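Local coordinates for protein glutathione S-transferase (Ceriporiopsis subvermispora, PDB 6J3E) that binds glutathione and, as a serine-type glutathione S-transferase, probably activates the glutathione thiol for attack on electrophilic substrates, at residues K18-N23 with N136-P141; V124-P129 with E176-G181; F146-R151 with K159-A164. All blocks are in the same frame, centred on the assembly; numbering follows the deposited sequence.

Contact 1 joins the thioredoxin-like and helical domains, while contacts 2 and 3 lie within the helical one. Contacts 1 and 3 share a border, with centres about 14 Å apart: N136 CB packs on L160 CD1 at 3.4 Å and L139 CD1 on F147 CB at 3.5 Å. Contact 3 lies in the chain between the two helices of contact 2 and touches it where P129 O meets W163 CB at 3.7 Å. Nearest atoms of contacts 1 and 2 stay about 7 Å apart. The glutathione-binding residues N23 of contact 1 and R151 of contact 3 approach to about 8 Å between side chains; no glutathione is bound here.

Contact 1 (K18-N23 with N136-P141). With EDO (1,2-ethanediol), chain D.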
# COMPACT_ATOMS: atom_id res chain seq x y z
N LYS A 18 -10.63 -21.44 20.64
CA LYS A 18 -10.43 -20.18 21.35
C LYS A 18 -9.50 -19.22 20.60
O LYS A 18 -9.14 -18.17 21.14
CB LYS A 18 -9.98 -20.38 22.81
CG LYS A 18 -8.54 -20.71 23.06
CD LYS A 18 -8.37 -21.64 24.25
CE LYS A 18 -8.79 -20.97 25.53
NZ LYS A 18 -8.19 -21.66 26.67
N ALA A 19 -9.15 -19.54 19.35
CA ALA A 19 -8.27 -18.70 18.54
C ALA A 19 -9.11 -17.88 17.57
O ALA A 19 -9.78 -18.44 16.70
CB ALA A 19 -7.26 -19.54 17.77
N TRP A 20 -9.06 -16.56 17.70
CA TRP A 20 -9.90 -15.67 16.89
C TRP A 20 -9.16 -14.48 16.29
O TRP A 20 -9.65 -13.92 15.32
CB TRP A 20 -11.05 -15.13 17.74
CG TRP A 20 -10.50 -14.29 18.83
CD1 TRP A 20 -10.12 -14.71 20.07
CD2 TRP A 20 -10.19 -12.90 18.76
NE1 TRP A 20 -9.62 -13.65 20.79
CE2 TRP A 20 -9.65 -12.53 20.00
CE3 TRP A 20 -10.34 -11.92 17.77
CZ2 TRP A 20 -9.24 -11.23 20.28
CZ3 TRP A 20 -9.94 -10.64 18.05
CH2 TRP A 20 -9.40 -10.30 19.29
N SER A 21 -8.02 -14.07 16.84
CA SER A 21 -7.46 -12.76 16.53
C SER A 21 -6.97 -12.69 15.08
O SER A 21 -6.39 -13.66 14.57
CB SER A 21 -6.30 -12.42 17.47
OG SER A 21 -5.49 -11.40 16.95
N PRO A 22 -7.15 -11.55 14.41
CA PRO A 22 -6.56 -11.43 13.07
C PRO A 22 -5.05 -11.34 13.13
O PRO A 22 -4.36 -11.98 12.32
CB PRO A 22 -7.22 -10.16 12.52
CG PRO A 22 -7.57 -9.36 13.72
CD PRO A 22 -7.88 -10.34 14.81
N ASN A 23 -4.51 -10.57 14.07
CA ASN A 23 -3.07 -10.40 14.17
C ASN A 23 -2.38 -11.71 14.54
O ASN A 23 -1.34 -12.05 13.97
CB ASN A 23 -2.73 -9.31 15.18
CG ASN A 23 -3.44 -8.01 14.89
OD1 ASN A 23 -4.51 -7.75 15.42
ND2 ASN A 23 -2.86 -7.20 14.02
N ASN A 136 -15.66 -8.03 20.70
CA ASN A 136 -15.87 -7.76 22.12
C ASN A 136 -16.88 -8.73 22.72
O ASN A 136 -16.65 -9.29 23.80
CB ASN A 136 -16.33 -6.32 22.33
CG ASN A 136 -16.53 -5.99 23.79
OD1 ASN A 136 -15.57 -5.81 24.52
ND2 ASN A 136 -17.80 -5.91 24.22
N ALA A 137 -17.97 -8.98 22.00
CA ALA A 137 -19.04 -9.86 22.46
C ALA A 137 -18.59 -11.30 22.63
O ALA A 137 -19.37 -12.11 23.15
CB ALA A 137 -20.21 -9.82 21.47
N GLN A 138 -17.39 -11.68 22.19
CA GLN A 138 -16.95 -13.05 22.38
C GLN A 138 -15.69 -13.14 23.23
O GLN A 138 -15.09 -14.22 23.34
CB GLN A 138 -16.73 -13.75 21.03
CG GLN A 138 -15.74 -13.06 20.11
CD GLN A 138 -14.33 -13.54 20.31
OE1 GLN A 138 -14.03 -14.74 20.14
NE2 GLN A 138 -13.45 -12.62 20.68
N LEU A 139 -15.31 -12.04 23.87
CA LEU A 139 -14.16 -12.06 24.77
C LEU A 139 -14.56 -12.56 26.16
O LEU A 139 -15.69 -12.34 26.62
CB LEU A 139 -13.56 -10.66 24.89
CG LEU A 139 -12.83 -10.18 23.64
CD1 LEU A 139 -12.39 -8.74 23.78
CD2 LEU A 139 -11.66 -11.12 23.34
N ASN A 140 -13.62 -13.25 26.81
CA ASN A 140 -13.74 -13.56 28.23
C ASN A 140 -13.96 -12.27 29.01
O ASN A 140 -13.45 -11.22 28.64
CB ASN A 140 -12.49 -14.27 28.75
CG ASN A 140 -12.36 -15.68 28.24
OD1 ASN A 140 -13.36 -16.35 27.98
ND2 ASN A 140 -11.13 -16.15 28.09
N PRO A 141 -14.67 -12.35 30.13
CA PRO A 141 -15.04 -11.12 30.87
C PRO A 141 -13.89 -10.17 31.21
O PRO A 141 -14.06 -8.95 31.10
CB PRO A 141 -15.68 -11.70 32.14
CG PRO A 141 -16.25 -13.02 31.69
CD PRO A 141 -15.32 -13.56 30.66
C1 EDO D . 0.95 -7.13 15.76
O1 EDO D . -0.15 -6.30 16.17
C2 EDO D . 0.97 -7.22 14.24
O2 EDO D . 0.12 -8.29 13.83
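At the seam between the thioredoxin-like N-terminal domain and the helical C-terminal domain of the glutathione S-transferase fold, W20 presents one face of its indole to the side-chain amide of Q138. W20 sits in the loop that runs into helix 22-34; Q138 comes from the link between helices 109-136 and 141-153. The amide nitrogen does the covering: Q138 NE2 stands 3.7 Å above the indole plane, displaced toward the rim, with W20 CD2 its nearest ring atom. Amide and indole planes are 62° apart, so the amide is steeply tilted over the ring and not stacked flat on it. Both of its polar ends are bonded, NE2 to T135 O and OE1 to A14 N, and this should fix the rotation of the group. L139 adds an apolar touch, its CD2 reaching W20 CZ2 at 3.9 Å, the two side chains crossing at about a right angle. W20 holds CG between its own backbone N and carbonyl carbon (chi1 64°), which swings the indole across the seam.

A type I turn from N136 to L139, closed by L139 N to N136 O at 3.1 Å, sets Q138 and L139 side by side against the ring. S21 CB packs on the opposite indole face, and the ring of W217 from helix 206-222 also meets W20. Just beyond, N140 also bonds across the seam, OD1 from N13 ND2 and ND2 to E44 OE2. S21 is the N-cap of helix 22-34, its OG bonded to T24 N. In the first turn of that helix, the glutathione-binding residue N23 donates from ND2 to O2 of a 1,2-ethanediol at 3.2 Å, and the same diol is also bonded to S86 OG and K26 NZ.

Contact 2 (V124-P129 with E176-G181)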
# COMPACT_ATOMS: atom_id res chain seq x y z
N VAL A 124 -8.18 -2.83 7.06
CA VAL A 124 -8.26 -2.95 8.52
C VAL A 124 -9.19 -1.91 9.10
O VAL A 124 -10.01 -2.22 9.98
CB VAL A 124 -6.86 -2.86 9.13
CG1 VAL A 124 -6.94 -2.63 10.64
CG2 VAL A 124 -6.08 -4.12 8.84
N ARG A 125 -9.10 -0.66 8.63
CA ARG A 125 -9.98 0.37 9.17
C ARG A 125 -11.41 0.22 8.68
O ARG A 125 -12.33 0.68 9.36
CB ARG A 125 -9.45 1.75 8.84
CG ARG A 125 -7.95 1.82 8.89
CD ARG A 125 -7.45 2.88 7.94
NE ARG A 125 -7.92 4.20 8.33
CZ ARG A 125 -7.84 5.27 7.55
NH1 ARG A 125 -8.29 6.45 7.97
NH2 ARG A 125 -7.33 5.15 6.33
N ALA A 126 -11.62 -0.41 7.52
CA ALA A 126 -12.98 -0.67 7.06
C ALA A 126 -13.65 -1.75 7.91
O ALA A 126 -14.84 -1.66 8.19
CB ALA A 126 -12.97 -1.09 5.59
N LEU A 127 -12.88 -2.75 8.35
CA LEU A 127 -13.47 -3.80 9.18
C LEU A 127 -13.89 -3.28 10.54
O LEU A 127 -14.93 -3.70 11.06
CB LEU A 127 -12.50 -4.96 9.35
CG LEU A 127 -12.15 -5.67 8.06
CD1 LEU A 127 -11.19 -6.81 8.35
CD2 LEU A 127 -13.39 -6.22 7.46
N ALA A 128 -13.12 -2.35 11.11
CA ALA A 128 -13.21 -2.03 12.54
C ALA A 128 -14.63 -1.75 13.03
O ALA A 128 -15.02 -2.34 14.06
CB ALA A 128 -12.27 -0.85 12.84
N PRO A 129 -15.45 -0.92 12.37
CA PRO A 129 -16.77 -0.61 12.96
C PRO A 129 -17.68 -1.81 13.11
O PRO A 129 -18.53 -1.82 14.01
CB PRO A 129 -17.35 0.45 12.01
CG PRO A 129 -16.56 0.42 10.84
CD PRO A 129 -15.20 -0.09 11.19
N GLU A 176 -20.19 -1.61 2.58
CA GLU A 176 -19.83 -1.11 1.26
C GLU A 176 -18.36 -0.76 1.22
O GLU A 176 -17.65 -1.11 0.26
CB GLU A 176 -20.72 0.09 0.93
CG GLU A 176 -20.17 1.01 -0.12
CD GLU A 176 -21.12 2.18 -0.40
OE1 GLU A 176 -21.36 3.01 0.51
OE2 GLU A 176 -21.65 2.26 -1.52
N LYS A 177 -17.87 -0.12 2.27
CA LYS A 177 -16.46 0.22 2.36
C LYS A 177 -15.60 -1.03 2.49
O LYS A 177 -14.49 -1.09 1.93
CB LYS A 177 -16.24 1.18 3.52
CG LYS A 177 -15.06 2.11 3.32
CD LYS A 177 -15.05 3.28 4.34
CE LYS A 177 -13.69 4.00 4.38
NZ LYS A 177 -12.76 3.37 5.37
N ILE A 178 -16.10 -2.04 3.19
CA ILE A 178 -15.33 -3.27 3.31
C ILE A 178 -15.25 -3.99 1.98
O ILE A 178 -14.18 -4.49 1.59
CB ILE A 178 -15.92 -4.20 4.39
CG1 ILE A 178 -15.81 -3.56 5.78
CG2 ILE A 178 -15.25 -5.58 4.35
CD1 ILE A 178 -16.77 -4.18 6.80
N ARG A 179 -16.37 -4.06 1.26
CA ARG A 179 -16.36 -4.75 -0.03
C ARG A 179 -15.45 -4.05 -1.01
O ARG A 179 -14.68 -4.69 -1.73
CB ARG A 179 -17.78 -4.86 -0.59
CG ARG A 179 -17.89 -5.97 -1.65
CD ARG A 179 -19.07 -5.81 -2.59
NE ARG A 179 -20.21 -6.63 -2.18
CZ ARG A 179 -20.64 -7.72 -2.81
NH1 ARG A 179 -20.03 -8.13 -3.92
NH2 ARG A 179 -21.69 -8.39 -2.34
N ALA A 180 -15.50 -2.72 -1.05
CA ALA A 180 -14.61 -1.99 -1.95
C ALA A 180 -13.14 -2.21 -1.58
O ALA A 180 -12.28 -2.34 -2.48
CB ALA A 180 -14.99 -0.51 -1.95
N GLY A 181 -12.85 -2.33 -0.29
CA GLY A 181 -11.49 -2.64 0.13
C GLY A 181 -11.00 -3.95 -0.45
O GLY A 181 -9.91 -4.02 -1.03
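K177 O accepts the helical bond from G181 N at 3.0 Å and, across the contact, lies 4.0 Å from A126 CB. It belongs to a close helix pair in the all-helical C-terminal domain of the glutathione S-transferase fold, where helix 109-136 packs against helix 169-189. The two short segments run nearly antiparallel, 152° between their directions, with axes 8.6 Å apart at closest. That spacing suits the small residues here: A126 points its methyl at the other helix, and G181 brings no side chain to push it back.

I178 meets the other helix with both of its branches. Its CG1 lies 3.8 Å from A126 CB and tight against the backbone, 3.2 Å from A126 O, with CD1 also beside that oxygen. The other branch, CG2, is anti to the backbone N of I178, and this turns it to L127, whose CD2 it meets at 3.7 Å; the two side chains cross at about a right angle. Behind them L127 leans on W214 and W217 of helix 206-222, and I178 also packs on I130. Helix 109-136 is kinked here: neither the N of A126 nor that of P129 bonds to the preceding turn, and P129, a proline, has no N-H to give.

Toward the solvent K177 passes the alanine, its chain running on so that NZ comes within 5.7 Å of R125 NE. Any mutual repulsion of the like charges is probably eased by E121, which is salt-bridged to R125. At the root of the lysine chain, CG sits 4.4 Å from A126 CB.

Contact 3 (F146-R151 with K159-A164); sequences FFRRTR and KLEDWA. With EDO (1,2-ethanediol), chain F; EDO (1,2-ethanediol), chain G.
Helix 141-153 and the loop that follows it come closest at R148 and L160, their CA atoms 7.3 Å apart, the loop being folded on itself by bonds from D162 N to K159 O and from W163 N to L160 O. R148 bends at chi3 (-76°) to bring its guanidinium end-on to the carboxylate of E161. NH2 donates to OE1 at 2.7 Å and NH1 to OE2 at 3.2 Å, both bonds nearly straight, each oxygen offering its syn lone pair, with the two planes only 19° apart. L160 CD1 lies over one guanidinium face, and E144 and E152 hold NE and NH1. A leucine in place of R148 would probably leave E161 without its paired bond and let its carboxylate turn, with E144 and E152 losing the positive charge they share.

In this part of the helical domain of the glutathione S-transferase fold, the same helix supplies R151, a glutathione-binding residue. Its guanidinium is laid against the F147 ring, with F147 CD1 3.7 Å from the guanidinium plane and R151 CD over the ring centre. T150 OG1, in the guanidinium plane, accepts from R151 NH1 at 3.1 Å, and that hydroxyl in turn donates to F146 O. The R151 backbone reaches the loop as well: R151 O lies in the plane of the W163 indole at its edge, 3.6 Å from CZ2, while W163 NE1 is bonded to V158 O. L160 CD2 stands 3.5 Å above one indole face, toward its rim. A 1,2-ethanediol clips the loop's far end, its O1 donating to L160 O and accepting from A164 N, each at 3.0 Å.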
# COMPACT_ATOMS: atom_id res chain seq x y z
N PHE A 146 -11.69 -4.72 29.57
CA PHE A 146 -10.58 -3.96 29.02
C PHE A 146 -10.85 -3.52 27.59
O PHE A 146 -10.60 -2.37 27.21
CB PHE A 146 -9.31 -4.81 29.09
CG PHE A 146 -8.08 -4.11 28.58
CD1 PHE A 146 -7.79 -4.08 27.23
CD2 PHE A 146 -7.19 -3.50 29.47
CE1 PHE A 146 -6.65 -3.45 26.76
CE2 PHE A 146 -6.05 -2.87 29.01
CZ PHE A 146 -5.77 -2.85 27.64
N PHE A 147 -11.33 -4.44 26.75
CA PHE A 147 -11.51 -4.13 25.33
C PHE A 147 -12.59 -3.08 25.13
O PHE A 147 -12.40 -2.09 24.40
CB PHE A 147 -11.85 -5.41 24.57
CG PHE A 147 -11.77 -5.26 23.09
CD1 PHE A 147 -10.60 -5.54 22.42
CD2 PHE A 147 -12.89 -4.86 22.35
CE1 PHE A 147 -10.53 -5.40 21.03
CE2 PHE A 147 -12.82 -4.73 20.98
CZ PHE A 147 -11.63 -5.00 20.32
N ARG A 148 -13.74 -3.27 25.77
CA ARG A 148 -14.83 -2.32 25.60
C ARG A 148 -14.42 -0.92 26.06
O ARG A 148 -14.67 0.06 25.35
CB ARG A 148 -16.06 -2.83 26.36
CG ARG A 148 -17.22 -1.88 26.28
CD ARG A 148 -18.37 -2.31 27.15
NE ARG A 148 -19.14 -3.42 26.58
CZ ARG A 148 -20.07 -3.26 25.64
NH1 ARG A 148 -20.33 -2.05 25.14
NH2 ARG A 148 -20.73 -4.32 25.19
N ARG A 149 -13.76 -0.82 27.22
CA ARG A 149 -13.43 0.48 27.79
C ARG A 149 -12.48 1.26 26.90
O ARG A 149 -12.72 2.43 26.58
CB ARG A 149 -12.81 0.31 29.19
CG ARG A 149 -12.56 1.64 29.92
CD ARG A 149 -11.28 1.64 30.75
NE ARG A 149 -10.98 0.33 31.32
CZ ARG A 149 -9.77 -0.22 31.30
NH1 ARG A 149 -8.77 0.44 30.74
NH2 ARG A 149 -9.56 -1.44 31.82
N THR A 150 -11.38 0.61 26.49
CA THR A 150 -10.37 1.28 25.69
C THR A 150 -10.89 1.60 24.29
O THR A 150 -10.65 2.70 23.77
CB THR A 150 -9.10 0.43 25.61
OG1 THR A 150 -9.39 -0.86 25.05
CG2 THR A 150 -8.51 0.22 26.99
N ARG A 151 -11.60 0.66 23.66
CA ARG A 151 -12.07 0.88 22.29
C ARG A 151 -13.15 1.95 22.25
O ARG A 151 -13.14 2.80 21.35
CB ARG A 151 -12.57 -0.43 21.68
CG ARG A 151 -11.46 -1.25 20.94
CD ARG A 151 -10.27 -1.61 21.84
NE ARG A 151 -9.21 -2.31 21.12
CZ ARG A 151 -8.01 -2.61 21.62
NH1 ARG A 151 -7.68 -2.26 22.85
NH2 ARG A 151 -7.13 -3.26 20.88
N LYS A 159 -20.78 4.01 22.28
CA LYS A 159 -20.71 2.63 22.72
C LYS A 159 -20.69 1.66 21.54
O LYS A 159 -21.09 1.98 20.42
CB LYS A 159 -21.87 2.31 23.64
CG LYS A 159 -21.94 3.28 24.81
CD LYS A 159 -23.16 3.02 25.66
CE LYS A 159 -24.42 3.58 24.99
NZ LYS A 159 -25.35 4.18 25.97
N LEU A 160 -20.19 0.46 21.81
CA LEU A 160 -19.93 -0.48 20.74
C LEU A 160 -21.18 -0.78 19.93
O LEU A 160 -21.13 -0.89 18.70
CB LEU A 160 -19.34 -1.77 21.31
CG LEU A 160 -17.90 -1.68 21.79
CD1 LEU A 160 -17.41 -3.06 22.14
CD2 LEU A 160 -17.00 -1.07 20.73
N GLU A 161 -22.33 -0.88 20.60
CA GLU A 161 -23.55 -1.32 19.94
C GLU A 161 -24.11 -0.29 18.97
O GLU A 161 -24.93 -0.64 18.11
CB GLU A 161 -24.60 -1.70 20.99
CG GLU A 161 -24.25 -2.96 21.81
CD GLU A 161 -23.11 -2.77 22.82
OE1 GLU A 161 -22.44 -3.78 23.15
OE2 GLU A 161 -22.89 -1.63 23.30
N ASP A 162 -23.66 0.96 19.06
CA ASP A 162 -24.05 2.03 18.14
C ASP A 162 -23.05 2.26 17.00
O ASP A 162 -23.26 3.15 16.17
CB ASP A 162 -24.25 3.34 18.92
CG ASP A 162 -25.27 3.21 20.05
OD1 ASP A 162 -26.33 2.57 19.84
OD2 ASP A 162 -25.03 3.75 21.16
N TRP A 163 -21.96 1.50 16.94
CA TRP A 163 -20.94 1.74 15.92
C TRP A 163 -21.48 1.46 14.52
O TRP A 163 -21.40 2.31 13.62
CB TRP A 163 -19.71 0.87 16.18
CG TRP A 163 -18.81 1.38 17.25
CD1 TRP A 163 -19.12 2.25 18.26
CD2 TRP A 163 -17.42 1.05 17.40
NE1 TRP A 163 -18.00 2.47 19.05
CE2 TRP A 163 -16.95 1.76 18.54
CE3 TRP A 163 -16.53 0.23 16.70
CZ2 TRP A 163 -15.63 1.67 18.99
CZ3 TRP A 163 -15.22 0.14 17.15
CH2 TRP A 163 -14.78 0.85 18.28
N ALA A 164 -22.03 0.26 14.32
CA ALA A 164 -22.63 -0.15 13.05
C ALA A 164 -23.73 -1.16 13.35
O ALA A 164 -23.61 -2.35 13.02
CB ALA A 164 -21.58 -0.73 12.12
C1 EDO F . -21.91 -3.30 15.92
O1 EDO F . -22.45 -2.00 16.24
C2 EDO F . -22.99 -4.38 16.04
O2 EDO F . -23.46 -4.46 17.39
C1 EDO G . -7.78 -5.76 17.83
O1 EDO G . -6.82 -5.84 18.92
C2 EDO G . -7.25 -6.39 16.54
O2 EDO G . -8.23 -6.13 15.53